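Local coordinates for putative Nudix hydrolase DR_0079 (Deinococcus radiodurans, PDB 2O5F), which hydrolyses nucleoside di- and triphosphates to monophosphates with magnesium as cofactor, with a marked preference for CDP and CTP, at residues A39-S44 / A125-N130; L90-D95 / Y119-D124; H144-I149 / E161-C166; G70-Q73 / T77-E80. All coordinates share one frame; numbering follows the deposited sequence.

Interaction 1: A39-S44 / A125-N130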
loop_
_atom_site.group_PDB
_atom_site.type_symbol
_atom_site.label_atom_id
_atom_site.label_comp_id
_atom_site.label_asym_id
_atom_site.label_seq_id
_atom_site.Cartn_x
_atom_site.Cartn_y
_atom_site.Cartn_z
ATOM N N ALA A 39 -1.887 -2.396 1.025
ATOM C CA ALA A 39 -2.656 -3.626 1.151
ATOM C C ALA A 39 -2.489 -4.481 -0.083
ATOM O O ALA A 39 -2.205 -3.984 -1.171
ATOM C CB ALA A 39 -4.133 -3.317 1.377
ATOM N N PHE A 40 -2.650 -5.781 0.123
ATOM C CA PHE A 40 -2.552 -6.756 -0.933
ATOM C C PHE A 40 -3.875 -7.496 -0.993
ATOM O O PHE A 40 -4.439 -7.856 0.040
ATOM C CB PHE A 40 -1.436 -7.759 -0.639
ATOM C CG PHE A 40 -0.058 -7.205 -0.822
ATOM C CD1 PHE A 40 0.421 -6.914 -2.092
ATOM C CD2 PHE A 40 0.768 -6.981 0.275
ATOM C CE1 PHE A 40 1.713 -6.405 -2.274
ATOM C CE2 PHE A 40 2.062 -6.468 0.104
ATOM C CZ PHE A 40 2.530 -6.182 -1.176
ATOM N N LEU A 41 -4.369 -7.693 -2.204
ATOM C CA LEU A 41 -5.597 -8.436 -2.428
ATOM C C LEU A 41 -5.105 -9.830 -2.820
ATOM O O LEU A 41 -4.430 -9.982 -3.838
ATOM C CB LEU A 41 -6.377 -7.810 -3.585
ATOM C CG LEU A 41 -7.660 -8.522 -4.026
ATOM C CD1 LEU A 41 -8.709 -8.408 -2.924
ATOM C CD2 LEU A 41 -8.182 -7.891 -5.312
ATOM N N ARG A 42 -5.417 -10.843 -2.016
ATOM C CA ARG A 42 -4.974 -12.200 -2.331
ATOM C C ARG A 42 -6.147 -13.150 -2.542
ATOM O O ARG A 42 -7.101 -13.159 -1.760
ATOM C CB ARG A 42 -4.072 -12.751 -1.219
ATOM C CG ARG A 42 -3.489 -14.125 -1.540
ATOM C CD ARG A 42 -2.702 -14.702 -0.377
ATOM N NE ARG A 42 -3.525 -14.796 0.825
ATOM C CZ ARG A 42 -3.132 -15.357 1.964
ATOM N NH1 ARG A 42 -1.916 -15.883 2.064
ATOM N NH2 ARG A 42 -3.952 -15.388 3.007
ATOM N N ASN A 43 -6.077 -13.951 -3.600
ATOM C CA ASN A 43 -7.149 -14.892 -3.886
ATOM C C ASN A 43 -6.895 -16.256 -3.242
ATOM O O ASN A 43 -5.930 -16.439 -2.505
ATOM C CB ASN A 43 -7.360 -15.040 -5.399
ATOM C CG ASN A 43 -6.145 -15.604 -6.133
ATOM O OD1 ASN A 43 -5.267 -16.226 -5.539
ATOM N ND2 ASN A 43 -6.109 -15.395 -7.451
ATOM N N SER A 44 -7.775 -17.209 -3.528
ATOM C CA SER A 44 -7.659 -18.544 -2.958
ATOM C C SER A 44 -6.552 -19.354 -3.621
ATOM O O SER A 44 -6.243 -20.465 -3.192
ATOM C CB SER A 44 -8.997 -19.271 -3.089
ATOM O OG SER A 44 -9.451 -19.249 -4.422
ATOM N N ALA A 125 -12.400 -12.298 -6.843
ATOM C CA ALA A 125 -12.897 -11.461 -7.923
ATOM C C ALA A 125 -11.873 -10.411 -8.331
ATOM O O ALA A 125 -11.169 -9.848 -7.487
ATOM C CB ALA A 125 -14.192 -10.772 -7.503
ATOM N N THR A 126 -11.787 -10.158 -9.634
ATOM C CA THR A 126 -10.877 -9.140 -10.139
ATOM C C THR A 126 -11.587 -7.816 -9.893
ATOM O O THR A 126 -12.745 -7.646 -10.266
ATOM C CB THR A 126 -10.618 -9.300 -11.638
ATOM O OG1 THR A 126 -9.957 -10.548 -11.881
ATOM C CG2 THR A 126 -9.741 -8.156 -12.145
ATOM N N PRO A 127 -10.906 -6.865 -9.241
ATOM C CA PRO A 127 -11.472 -5.552 -8.932
ATOM C C PRO A 127 -11.826 -4.717 -10.159
ATOM O O PRO A 127 -11.153 -4.786 -11.194
ATOM C CB PRO A 127 -10.369 -4.874 -8.119
ATOM C CG PRO A 127 -9.598 -6.013 -7.548
ATOM C CD PRO A 127 -9.551 -6.988 -8.685
ATOM N N ILE A 128 -12.892 -3.939 -10.032
ATOM C CA ILE A 128 -13.312 -3.034 -11.100
ATOM C C ILE A 128 -12.567 -1.768 -10.708
ATOM O O ILE A 128 -13.140 -0.837 -10.148
ATOM C CB ILE A 128 -14.825 -2.774 -11.054
ATOM C CG1 ILE A 128 -15.578 -4.113 -11.023
ATOM C CG2 ILE A 128 -15.261 -1.957 -12.269
ATOM C CD1 ILE A 128 -15.244 -5.033 -12.169
ATOM N N PHE A 129 -11.277 -1.764 -11.003
ATOM C CA PHE A 129 -10.394 -0.662 -10.650
ATOM C C PHE A 129 -10.686 0.664 -11.343
ATOM O O PHE A 129 -11.368 0.708 -12.363
ATOM C CB PHE A 129 -8.940 -1.082 -10.907
ATOM C CG PHE A 129 -8.630 -1.365 -12.353
ATOM C CD1 PHE A 129 -8.265 -0.333 -13.214
ATOM C CD2 PHE A 129 -8.722 -2.663 -12.860
ATOM C CE1 PHE A 129 -7.999 -0.585 -14.555
ATOM C CE2 PHE A 129 -8.457 -2.928 -14.197
ATOM C CZ PHE A 129 -8.092 -1.886 -15.055
ATOM N N ASN A 130 -10.170 1.740 -10.755
ATOM C CA ASN A 130 -10.331 3.088 -11.296
ATOM C C ASN A 130 -9.211 3.303 -12.315
ATOM O O ASN A 130 -8.030 3.377 -11.956
ATOM C CB ASN A 130 -10.245 4.116 -10.162
ATOM C CG ASN A 130 -10.218 5.550 -10.666
ATOM O OD1 ASN A 130 -10.521 5.823 -11.827
ATOM N ND2 ASN A 130 -9.855 6.477 -9.784
#
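Two residues beyond Leu-41, whose side chain meets Pro-127, Asn-43 OD1 is gripped by two backbone amides, those of Gln-45 and Gln-47. These bonds fix the turn at the end of strand 35-42. The contact itself is apolar. Leu-41 starts toward the segment 125-130, and its CG stands anti to the backbone N (chi1 176°). This carries methyl CD2 out to the proline ring. Leu-41 CD2 lies 3.2 Å from Pro-127 CG and 3.8 Å from Pro-127 CD, so the methyl faces the CG-CD side of the ring. The first value is tighter than a usual carbon contact, and its exact size is doubtful. The same methyl, Leu-41 CD2, is 4.2 Å from Ala-125 O, two residues before the proline. Around this pair, Leu-41 also touches Trp-49 and Trp-139, and Thr-126 OG1 is hydrogen-bonded to Trp-139 NE1. The contact thus joins a strand of the central Nudix sheet to the loop running from strand 115-122 to strand 136-140. The side chain of Pro-127 lies about 9 Å from that of Glu-89, an inferred magnesium ligand. With two hydrocarbon groups meeting, this link rests on shape and burial and not on polar pairing.

Interaction 2: L90-D95 / Y119-D124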
loop_
_atom_site.group_PDB
_atom_site.type_symbol
_atom_site.label_atom_id
_atom_site.label_comp_id
_atom_site.label_asym_id
_atom_site.label_seq_id
_atom_site.Cartn_x
_atom_site.Cartn_y
_atom_site.Cartn_z
ATOM N N LEU A 90 -9.770 0.854 -6.082
ATOM C CA LEU A 90 -10.281 -0.435 -6.549
ATOM C C LEU A 90 -11.794 -0.548 -6.536
ATOM O O LEU A 90 -12.336 -1.577 -6.938
ATOM C CB LEU A 90 -9.704 -1.564 -5.685
ATOM C CG LEU A 90 -8.185 -1.733 -5.558
ATOM C CD1 LEU A 90 -7.900 -3.040 -4.808
ATOM C CD2 LEU A 90 -7.528 -1.781 -6.936
ATOM N N ASN A 91 -12.471 0.508 -6.091
ATOM C CA ASN A 91 -13.926 0.505 -5.991
ATOM C C ASN A 91 -14.362 -0.673 -5.141
ATOM O O ASN A 91 -15.340 -1.354 -5.452
ATOM C CB ASN A 91 -14.581 0.411 -7.372
ATOM C CG ASN A 91 -14.484 1.701 -8.141
ATOM O OD1 ASN A 91 -13.847 1.769 -9.192
ATOM N ND2 ASN A 91 -15.108 2.742 -7.614
ATOM N N VAL A 92 -13.612 -0.913 -4.074
ATOM C CA VAL A 92 -13.902 -2.006 -3.163
ATOM C C VAL A 92 -14.291 -1.486 -1.784
ATOM O O VAL A 92 -13.689 -0.546 -1.266
ATOM C CB VAL A 92 -12.680 -2.940 -3.005
ATOM C CG1 VAL A 92 -12.951 -3.979 -1.934
ATOM C CG2 VAL A 92 -12.378 -3.628 -4.337
ATOM N N GLU A 93 -15.312 -2.104 -1.206
ATOM C CA GLU A 93 -15.792 -1.768 0.125
ATOM C C GLU A 93 -15.159 -2.827 1.028
ATOM O O GLU A 93 -15.596 -3.978 1.026
ATOM C CB GLU A 93 -17.317 -1.898 0.176
ATOM C CG GLU A 93 -18.057 -1.232 -0.973
ATOM C CD GLU A 93 -18.251 0.260 -0.772
ATOM O OE1 GLU A 93 -17.246 1.002 -0.735
ATOM O OE2 GLU A 93 -19.417 0.690 -0.645
ATOM N N ILE A 94 -14.135 -2.453 1.790
ATOM C CA ILE A 94 -13.465 -3.424 2.654
ATOM C C ILE A 94 -14.425 -4.102 3.619
ATOM O O ILE A 94 -14.229 -5.256 3.993
ATOM C CB ILE A 94 -12.300 -2.783 3.461
ATOM C CG1 ILE A 94 -12.833 -1.735 4.436
ATOM C CG2 ILE A 94 -11.292 -2.147 2.502
ATOM C CD1 ILE A 94 -11.748 -1.142 5.333
ATOM N N ASP A 95 -15.471 -3.386 4.013
ATOM C CA ASP A 95 -16.454 -3.937 4.939
ATOM C C ASP A 95 -17.261 -5.057 4.282
ATOM O O ASP A 95 -17.882 -5.869 4.966
ATOM C CB ASP A 95 -17.387 -2.825 5.430
ATOM C CG ASP A 95 -16.632 -1.691 6.105
ATOM O OD1 ASP A 95 -15.834 -1.973 7.025
ATOM O OD2 ASP A 95 -16.838 -0.518 5.726
ATOM N N TYR A 119 -2.209 -4.369 5.090
ATOM C CA TYR A 119 -3.397 -5.199 5.243
ATOM C C TYR A 119 -3.474 -6.246 4.154
ATOM O O TYR A 119 -2.812 -6.137 3.124
ATOM C CB TYR A 119 -4.647 -4.331 5.136
ATOM C CG TYR A 119 -4.728 -3.234 6.153
ATOM C CD1 TYR A 119 -5.214 -3.484 7.439
ATOM C CD2 TYR A 119 -4.319 -1.936 5.839
ATOM C CE1 TYR A 119 -5.295 -2.468 8.380
ATOM C CE2 TYR A 119 -4.396 -0.916 6.776
ATOM C CZ TYR A 119 -4.885 -1.188 8.040
ATOM O OH TYR A 119 -4.970 -0.172 8.966
ATOM N N GLU A 120 -4.290 -7.266 4.383
ATOM C CA GLU A 120 -4.498 -8.286 3.371
ATOM C C GLU A 120 -6.006 -8.377 3.158
ATOM O O GLU A 120 -6.763 -8.568 4.109
ATOM C CB GLU A 120 -3.946 -9.644 3.811
ATOM C CG GLU A 120 -4.181 -10.734 2.774
ATOM C CD GLU A 120 -3.587 -12.070 3.168
ATOM O OE1 GLU A 120 -4.097 -12.686 4.131
ATOM O OE2 GLU A 120 -2.604 -12.493 2.520
ATOM N N LEU A 121 -6.430 -8.204 1.911
ATOM C CA LEU A 121 -7.838 -8.270 1.536
ATOM C C LEU A 121 -8.014 -9.617 0.837
ATOM O O LEU A 121 -7.173 -10.009 0.028
ATOM C CB LEU A 121 -8.172 -7.127 0.568
ATOM C CG LEU A 121 -9.602 -6.584 0.475
ATOM C CD1 LEU A 121 -9.944 -5.863 1.775
ATOM C CD2 LEU A 121 -9.717 -5.605 -0.702
ATOM N N ARG A 122 -9.091 -10.334 1.153
ATOM C CA ARG A 122 -9.339 -11.634 0.532
ATOM C C ARG A 122 -10.486 -11.588 -0.478
ATOM O O ARG A 122 -11.607 -11.206 -0.138
ATOM C CB ARG A 122 -9.660 -12.691 1.602
ATOM C CG ARG A 122 -8.607 -12.871 2.688
ATOM C CD ARG A 122 -7.222 -13.069 2.091
ATOM N NE ARG A 122 -7.216 -14.110 1.068
ATOM C CZ ARG A 122 -7.295 -15.411 1.323
ATOM N NH1 ARG A 122 -7.379 -15.839 2.577
ATOM N NH2 ARG A 122 -7.300 -16.280 0.324
ATOM N N SER A 123 -10.199 -11.990 -1.714
ATOM C CA SER A 123 -11.197 -12.021 -2.769
ATOM C C SER A 123 -10.688 -12.740 -4.004
ATOM O O SER A 123 -9.512 -12.629 -4.356
ATOM C CB SER A 123 -11.612 -10.609 -3.182
ATOM O OG SER A 123 -12.592 -10.660 -4.213
ATOM N N ASP A 124 -11.573 -13.484 -4.658
ATOM C CA ASP A 124 -11.200 -14.179 -5.880
ATOM C C ASP A 124 -11.662 -13.377 -7.089
ATOM O O ASP A 124 -11.355 -13.723 -8.219
ATOM C CB ASP A 124 -11.817 -15.581 -5.917
ATOM C CG ASP A 124 -11.017 -16.588 -5.112
ATOM O OD1 ASP A 124 -9.834 -16.791 -5.431
ATOM O OD2 ASP A 124 -11.564 -17.173 -4.160
#
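Leu-121 is a fork that sends one methyl to each of two residues in the segment 90-95. Its side chain starts toward that segment, with CG roughly anti to the backbone N (chi1 -154°). Branch CD2 runs past Val-92, the two side chains sliding by each other in opposite directions. Here Leu-121 CD2 comes to 3.8 Å from Val-92 CG1. Branch CD1 meets Ile-94, and these two side chains cross at about a right angle. Leu-121 CD1 lies 4.0 Å from Ile-94 CG2. Ile-94 keeps CG1 in the crowded position between backbone N and carbonyl carbon (chi1 65°), which leaves CG2 as the branch that does the touching. The segment follows helix 78-90, the helix of the Nudix box. Leu-90 and Asn-91 are the last two residues of that motif, and Asn-91 leaves the helix with positive phi. Through these contacts the loop after the Nudix helix packs on strand 115-122 of the central sheet. Ile-94 also packs back on Phe-82, Arg-83 and Ala-86 of the helix. Leu-121 touches Leu-41 on the neighbouring strand and Trp-99 on strand 98-105. The CA atoms of Ile-94 and Leu-121 are 7.5 Å apart.

Interaction 3: H144-I149 / E161-C166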
loop_
_atom_site.group_PDB
_atom_site.type_symbol
_atom_site.label_atom_id
_atom_site.label_comp_id
_atom_site.label_asym_id
_atom_site.label_seq_id
_atom_site.Cartn_x
_atom_site.Cartn_y
_atom_site.Cartn_z
ATOM N N HIS A 144 6.797 -14.894 -8.913
ATOM C CA HIS A 144 6.860 -14.276 -10.236
ATOM C C HIS A 144 7.006 -12.758 -10.120
ATOM O O HIS A 144 7.748 -12.133 -10.880
ATOM C CB HIS A 144 5.598 -14.611 -11.042
ATOM C CG HIS A 144 5.585 -15.996 -11.609
ATOM N ND1 HIS A 144 4.463 -16.560 -12.171
ATOM C CD2 HIS A 144 6.565 -16.930 -11.708
ATOM C CE1 HIS A 144 4.746 -17.781 -12.591
ATOM N NE2 HIS A 144 6.014 -18.029 -12.321
ATOM N N LEU A 145 6.293 -12.166 -9.170
ATOM C CA LEU A 145 6.365 -10.723 -8.979
ATOM C C LEU A 145 7.783 -10.299 -8.602
ATOM O O LEU A 145 8.352 -9.376 -9.196
ATOM C CB LEU A 145 5.399 -10.275 -7.881
ATOM C CG LEU A 145 5.492 -8.801 -7.469
ATOM C CD1 LEU A 145 5.247 -7.901 -8.689
ATOM C CD2 LEU A 145 4.455 -8.505 -6.376
ATOM N N LEU A 146 8.347 -10.966 -7.600
ATOM C CA LEU A 146 9.703 -10.649 -7.153
ATOM C C LEU A 146 10.713 -10.864 -8.287
ATOM O O LEU A 146 11.684 -10.099 -8.435
ATOM C CB LEU A 146 10.066 -11.509 -5.934
ATOM C CG LEU A 146 9.326 -11.124 -4.646
ATOM C CD1 LEU A 146 9.693 -12.080 -3.510
ATOM C CD2 LEU A 146 9.715 -9.689 -4.272
ATOM N N ALA A 147 10.493 -11.902 -9.091
ATOM C CA ALA A 147 11.384 -12.170 -10.216
ATOM C C ALA A 147 11.399 -10.981 -11.196
ATOM O O ALA A 147 12.463 -10.569 -11.648
ATOM C CB ALA A 147 10.962 -13.450 -10.940
ATOM N N ARG A 148 10.225 -10.443 -11.517
ATOM C CA ARG A 148 10.132 -9.301 -12.429
ATOM C C ARG A 148 10.886 -8.099 -11.864
ATOM O O ARG A 148 11.596 -7.409 -12.592
ATOM C CB ARG A 148 8.676 -8.884 -12.653
ATOM C CG ARG A 148 7.806 -9.853 -13.451
ATOM C CD ARG A 148 6.444 -9.205 -13.711
ATOM N NE ARG A 148 5.506 -10.097 -14.386
ATOM C CZ ARG A 148 4.300 -9.728 -14.803
ATOM N NH1 ARG A 148 3.505 -10.612 -15.400
ATOM N NH2 ARG A 148 3.888 -8.474 -14.626
ATOM N N ILE A 149 10.714 -7.838 -10.568
ATOM C CA ILE A 149 11.393 -6.713 -9.927
ATOM C C ILE A 149 12.902 -6.914 -10.011
ATOM O O ILE A 149 13.641 -5.987 -10.338
ATOM C CB ILE A 149 11.011 -6.575 -8.430
ATOM C CG1 ILE A 149 9.488 -6.612 -8.257
ATOM C CG2 ILE A 149 11.568 -5.269 -7.870
ATOM C CD1 ILE A 149 8.740 -5.638 -9.106
ATOM N N GLU A 161 10.177 -5.240 -0.993
ATOM C CA GLU A 161 10.397 -5.431 0.441
ATOM C C GLU A 161 9.106 -5.812 1.176
ATOM O O GLU A 161 9.129 -6.657 2.075
ATOM C CB GLU A 161 11.022 -4.169 1.065
ATOM C CG GLU A 161 11.198 -4.235 2.593
ATOM C CD GLU A 161 12.127 -3.149 3.155
ATOM O OE1 GLU A 161 12.384 -2.146 2.465
ATOM O OE2 GLU A 161 12.593 -3.293 4.302
ATOM N N LEU A 162 7.985 -5.198 0.802
ATOM C CA LEU A 162 6.713 -5.529 1.451
ATOM C C LEU A 162 6.317 -6.976 1.186
ATOM O O LEU A 162 5.817 -7.676 2.082
ATOM C CB LEU A 162 5.591 -4.608 0.964
ATOM C CG LEU A 162 5.588 -3.198 1.555
ATOM C CD1 LEU A 162 4.437 -2.397 0.950
ATOM C CD2 LEU A 162 5.421 -3.286 3.086
ATOM N N VAL A 163 6.531 -7.427 -0.046
ATOM C CA VAL A 163 6.194 -8.800 -0.409
ATOM C C VAL A 163 7.071 -9.784 0.357
ATOM O O VAL A 163 6.581 -10.784 0.889
ATOM C CB VAL A 163 6.363 -9.040 -1.924
ATOM C CG1 VAL A 163 6.236 -10.531 -2.245
ATOM C CG2 VAL A 163 5.315 -8.253 -2.684
ATOM N N ARG A 164 8.369 -9.500 0.419
ATOM C CA ARG A 164 9.285 -10.374 1.135
ATOM C C ARG A 164 9.024 -10.384 2.642
ATOM O O ARG A 164 9.034 -11.443 3.271
ATOM C CB ARG A 164 10.742 -9.975 0.864
ATOM C CG ARG A 164 11.222 -10.319 -0.537
ATOM C CD ARG A 164 12.736 -10.258 -0.640
ATOM N NE ARG A 164 13.214 -10.976 -1.820
ATOM C CZ ARG A 164 13.358 -10.434 -3.023
ATOM N NH1 ARG A 164 13.071 -9.154 -3.217
ATOM N NH2 ARG A 164 13.775 -11.178 -4.037
ATOM N N ARG A 165 8.780 -9.220 3.231
ATOM C CA ARG A 165 8.537 -9.170 4.670
ATOM C C ARG A 165 7.174 -9.723 5.074
ATOM O O ARG A 165 7.036 -10.309 6.149
ATOM C CB ARG A 165 8.676 -7.738 5.194
ATOM C CG ARG A 165 10.109 -7.233 5.267
ATOM C CD ARG A 165 10.143 -5.787 5.727
ATOM N NE ARG A 165 11.504 -5.263 5.843
ATOM C CZ ARG A 165 12.344 -5.555 6.830
ATOM N NH1 ARG A 165 11.972 -6.371 7.803
ATOM N NH2 ARG A 165 13.562 -5.026 6.844
ATOM N N CYS A 166 6.171 -9.552 4.221
ATOM C CA CYS A 166 4.830 -10.030 4.546
ATOM C C CYS A 166 4.546 -11.469 4.139
ATOM O O CYS A 166 3.717 -12.138 4.761
ATOM C CB CYS A 166 3.776 -9.113 3.926
ATOM S SG CYS A 166 3.776 -7.430 4.592
HETATM O O HOH W 1 13.080 -8.757 -6.394
#
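Leu-146 lies against Val-163 and Arg-164, joining two helices of the Nudix alpha/beta/alpha sandwich. Their short segments run roughly antiparallel, at 143°. Helix 159-166 rests on the central sheet through Leu-162, and helix 142-151 packs beside it. From its backbone, Leu-146 starts toward the partner helix. Its CG stands anti to the carbonyl carbon (chi1 -71°), which brings the fork to Val-163 and Arg-164. Leu-146 CB is 4.2 Å from Arg-164 NH2. Next, Leu-146 CG meets the methyl Val-163 CG1 at 4.0 Å, the two side chains reaching for each other tip to tip. At the fork, Leu-146 CD1 touches the aliphatic Arg-164 CG at 3.8 Å. The other methyl, Leu-146 CD2, sits over one face of the guanidinium, offset toward its rim and 3.6 Å from Arg-164 NH1. Cutting Leu-146 back to an alanine is likely to open a gap beside Val-163 CG1 and leave the Arg-164 guanidinium freer to turn, having lost the CD2 methyl from that face. On the side nearer the sheet, Leu-145 CD2 adds a contact of 3.8 Å to Val-163 CG2. A water in the guanidinium plane completes the link: it accepts from Arg-164 NH1 at 3.2 Å and donates to Leu-146 O at 2.8 Å.

Interaction 4: G70-Q73 / T77-E80; sequences GAVQ and TYEE
Val-72 meets the first turn of the Nudix helix with both its methyls. Val-72 CG2 lies 4.1 Å from Tyr-78 CD1, approaching the ring obliquely, and the two side chains cross at about a right angle. The other methyl, Val-72 CG1, lies 3.9 Å from the backbone Thr-77 O. Tyr-78 starts away from the segment 70-73, but its CG stands anti to the carbonyl carbon (chi1 -76°), and the ring end comes back near Val-72.

The next shell fixes both partners. Tyr-78 OH is hydrogen-bonded to Asp-16 OD2, and the ring touches Val-37 and Tyr-119 on the sheet. Val-72 pairs with Arg-35 through the backbone and also packs on Ala-81. Thr-77 is the N-cap residue of helix 78-90, though its own side chain makes no capping bond. Its backbone N donates to the side chain of Glu-80, three residues on. Thr-77 N to Glu-80 OE1 is 3.1 Å and nearly straight (168°), and the oxygen is met from well above the carboxylate plane.

All eight residues belong to the Nudix box, and the contact closes the short turn between strand 68-71 and helix 78-90. That helix carries Glu-85 and Glu-89, the inferred magnesium ligands, and the side chain of Val-72 is about 8 Å from that of Glu-85. The carboxylate of Glu-80 at the helix start is likely to be favoured by the helix dipole. The chemistry implies a divided task: apolar packing joins the helix start to the end of the strand, and a carboxylate bonds the N-cap amide.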
loop_
_atom_site.group_PDB
_atom_site.type_symbol
_atom_site.label_atom_id
_atom_site.label_comp_id
_atom_site.label_asym_id
_atom_site.label_seq_id
_atom_site.Cartn_x
_atom_site.Cartn_y
_atom_site.Cartn_z
ATOM N N GLY A 70 -1.664 4.318 -0.156
ATOM C CA GLY A 70 -1.729 5.767 -0.144
ATOM C C GLY A 70 -1.407 6.351 1.212
ATOM O O GLY A 70 -1.391 5.641 2.220
ATOM N N ALA A 71 -1.164 7.657 1.239
ATOM C CA ALA A 71 -0.842 8.343 2.476
ATOM C C ALA A 71 -2.069 8.504 3.364
ATOM O O ALA A 71 -3.185 8.662 2.874
ATOM C CB ALA A 71 -0.239 9.716 2.166
ATOM N N VAL A 72 -1.851 8.457 4.673
ATOM C CA VAL A 72 -2.927 8.626 5.643
ATOM C C VAL A 72 -3.100 10.132 5.849
ATOM O O VAL A 72 -2.125 10.844 6.109
ATOM C CB VAL A 72 -2.569 7.993 7.007
ATOM C CG1 VAL A 72 -3.723 8.159 7.979
ATOM C CG2 VAL A 72 -2.221 6.524 6.831
ATOM N N GLN A 73 -4.328 10.619 5.730
ATOM C CA GLN A 73 -4.583 12.045 5.901
ATOM C C GLN A 73 -4.615 12.458 7.362
ATOM O O GLN A 73 -4.980 11.669 8.232
ATOM C CB GLN A 73 -5.903 12.430 5.234
ATOM C CG GLN A 73 -5.916 12.189 3.740
ATOM C CD GLN A 73 -7.203 12.642 3.088
ATOM O OE1 GLN A 73 -7.428 12.397 1.901
ATOM N NE2 GLN A 73 -8.059 13.308 3.859
ATOM N N THR A 77 -7.285 7.620 10.845
ATOM C CA THR A 77 -6.636 6.449 11.412
ATOM C C THR A 77 -6.205 5.566 10.236
ATOM O O THR A 77 -6.624 5.796 9.103
ATOM C CB THR A 77 -7.593 5.661 12.305
ATOM O OG1 THR A 77 -6.861 4.661 13.022
ATOM C CG2 THR A 77 -8.647 5.000 11.469
ATOM N N TYR A 78 -5.374 4.564 10.506
ATOM C CA TYR A 78 -4.903 3.664 9.460
ATOM C C TYR A 78 -6.058 2.957 8.752
ATOM O O TYR A 78 -6.094 2.896 7.524
ATOM C CB TYR A 78 -3.944 2.620 10.047
ATOM C CG TYR A 78 -2.545 3.139 10.350
ATOM C CD1 TYR A 78 -1.612 3.314 9.331
ATOM C CD2 TYR A 78 -2.154 3.434 11.656
ATOM C CE1 TYR A 78 -0.316 3.764 9.598
ATOM C CE2 TYR A 78 -0.864 3.889 11.942
ATOM C CZ TYR A 78 0.047 4.047 10.912
ATOM O OH TYR A 78 1.320 4.471 11.191
ATOM N N GLU A 79 -7.003 2.429 9.523
ATOM C CA GLU A 79 -8.148 1.725 8.942
ATOM C C GLU A 79 -8.983 2.643 8.042
ATOM O O GLU A 79 -9.432 2.234 6.969
ATOM C CB GLU A 79 -9.040 1.150 10.049
ATOM C CG GLU A 79 -10.146 0.234 9.531
ATOM C CD GLU A 79 -11.094 -0.224 10.626
ATOM O OE1 GLU A 79 -10.650 -0.333 11.791
ATOM O OE2 GLU A 79 -12.278 -0.489 10.316
ATOM N N GLU A 80 -9.194 3.880 8.478
ATOM C CA GLU A 80 -9.975 4.821 7.690
ATOM C C GLU A 80 -9.286 5.139 6.365
ATOM O O GLU A 80 -9.942 5.261 5.329
ATOM C CB GLU A 80 -10.220 6.105 8.487
ATOM C CG GLU A 80 -11.136 5.897 9.687
ATOM C CD GLU A 80 -11.173 7.091 10.620
ATOM O OE1 GLU A 80 -10.321 7.994 10.464
ATOM O OE2 GLU A 80 -12.050 7.118 11.513
#

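Overall arrangement
Interactions 1, 2 and 4 each include a strand of the central sheet; interaction 3 joins two helices, one of which packs on it, away from the annotated sites. Interactions 1 and 2 are adjacent, their centres about 6 Å apart. Strands 35-42 and 115-122 pair there, with Phe-40 O 2.8 Å from Leu-121 N. Interactions 4 and 2 mark the start and the exit of the Nudix helix, their centres about 15 Å apart, and Tyr-119 OH packs 3.2 Å from Tyr-78 CB. The inferred magnesium ligands Glu-85 and Glu-89 lie on the helix between them. Interaction 3, centred about 17 Å from interaction 1, meets it through Phe-40 CZ, 3.8 Å from Val-163 CG2.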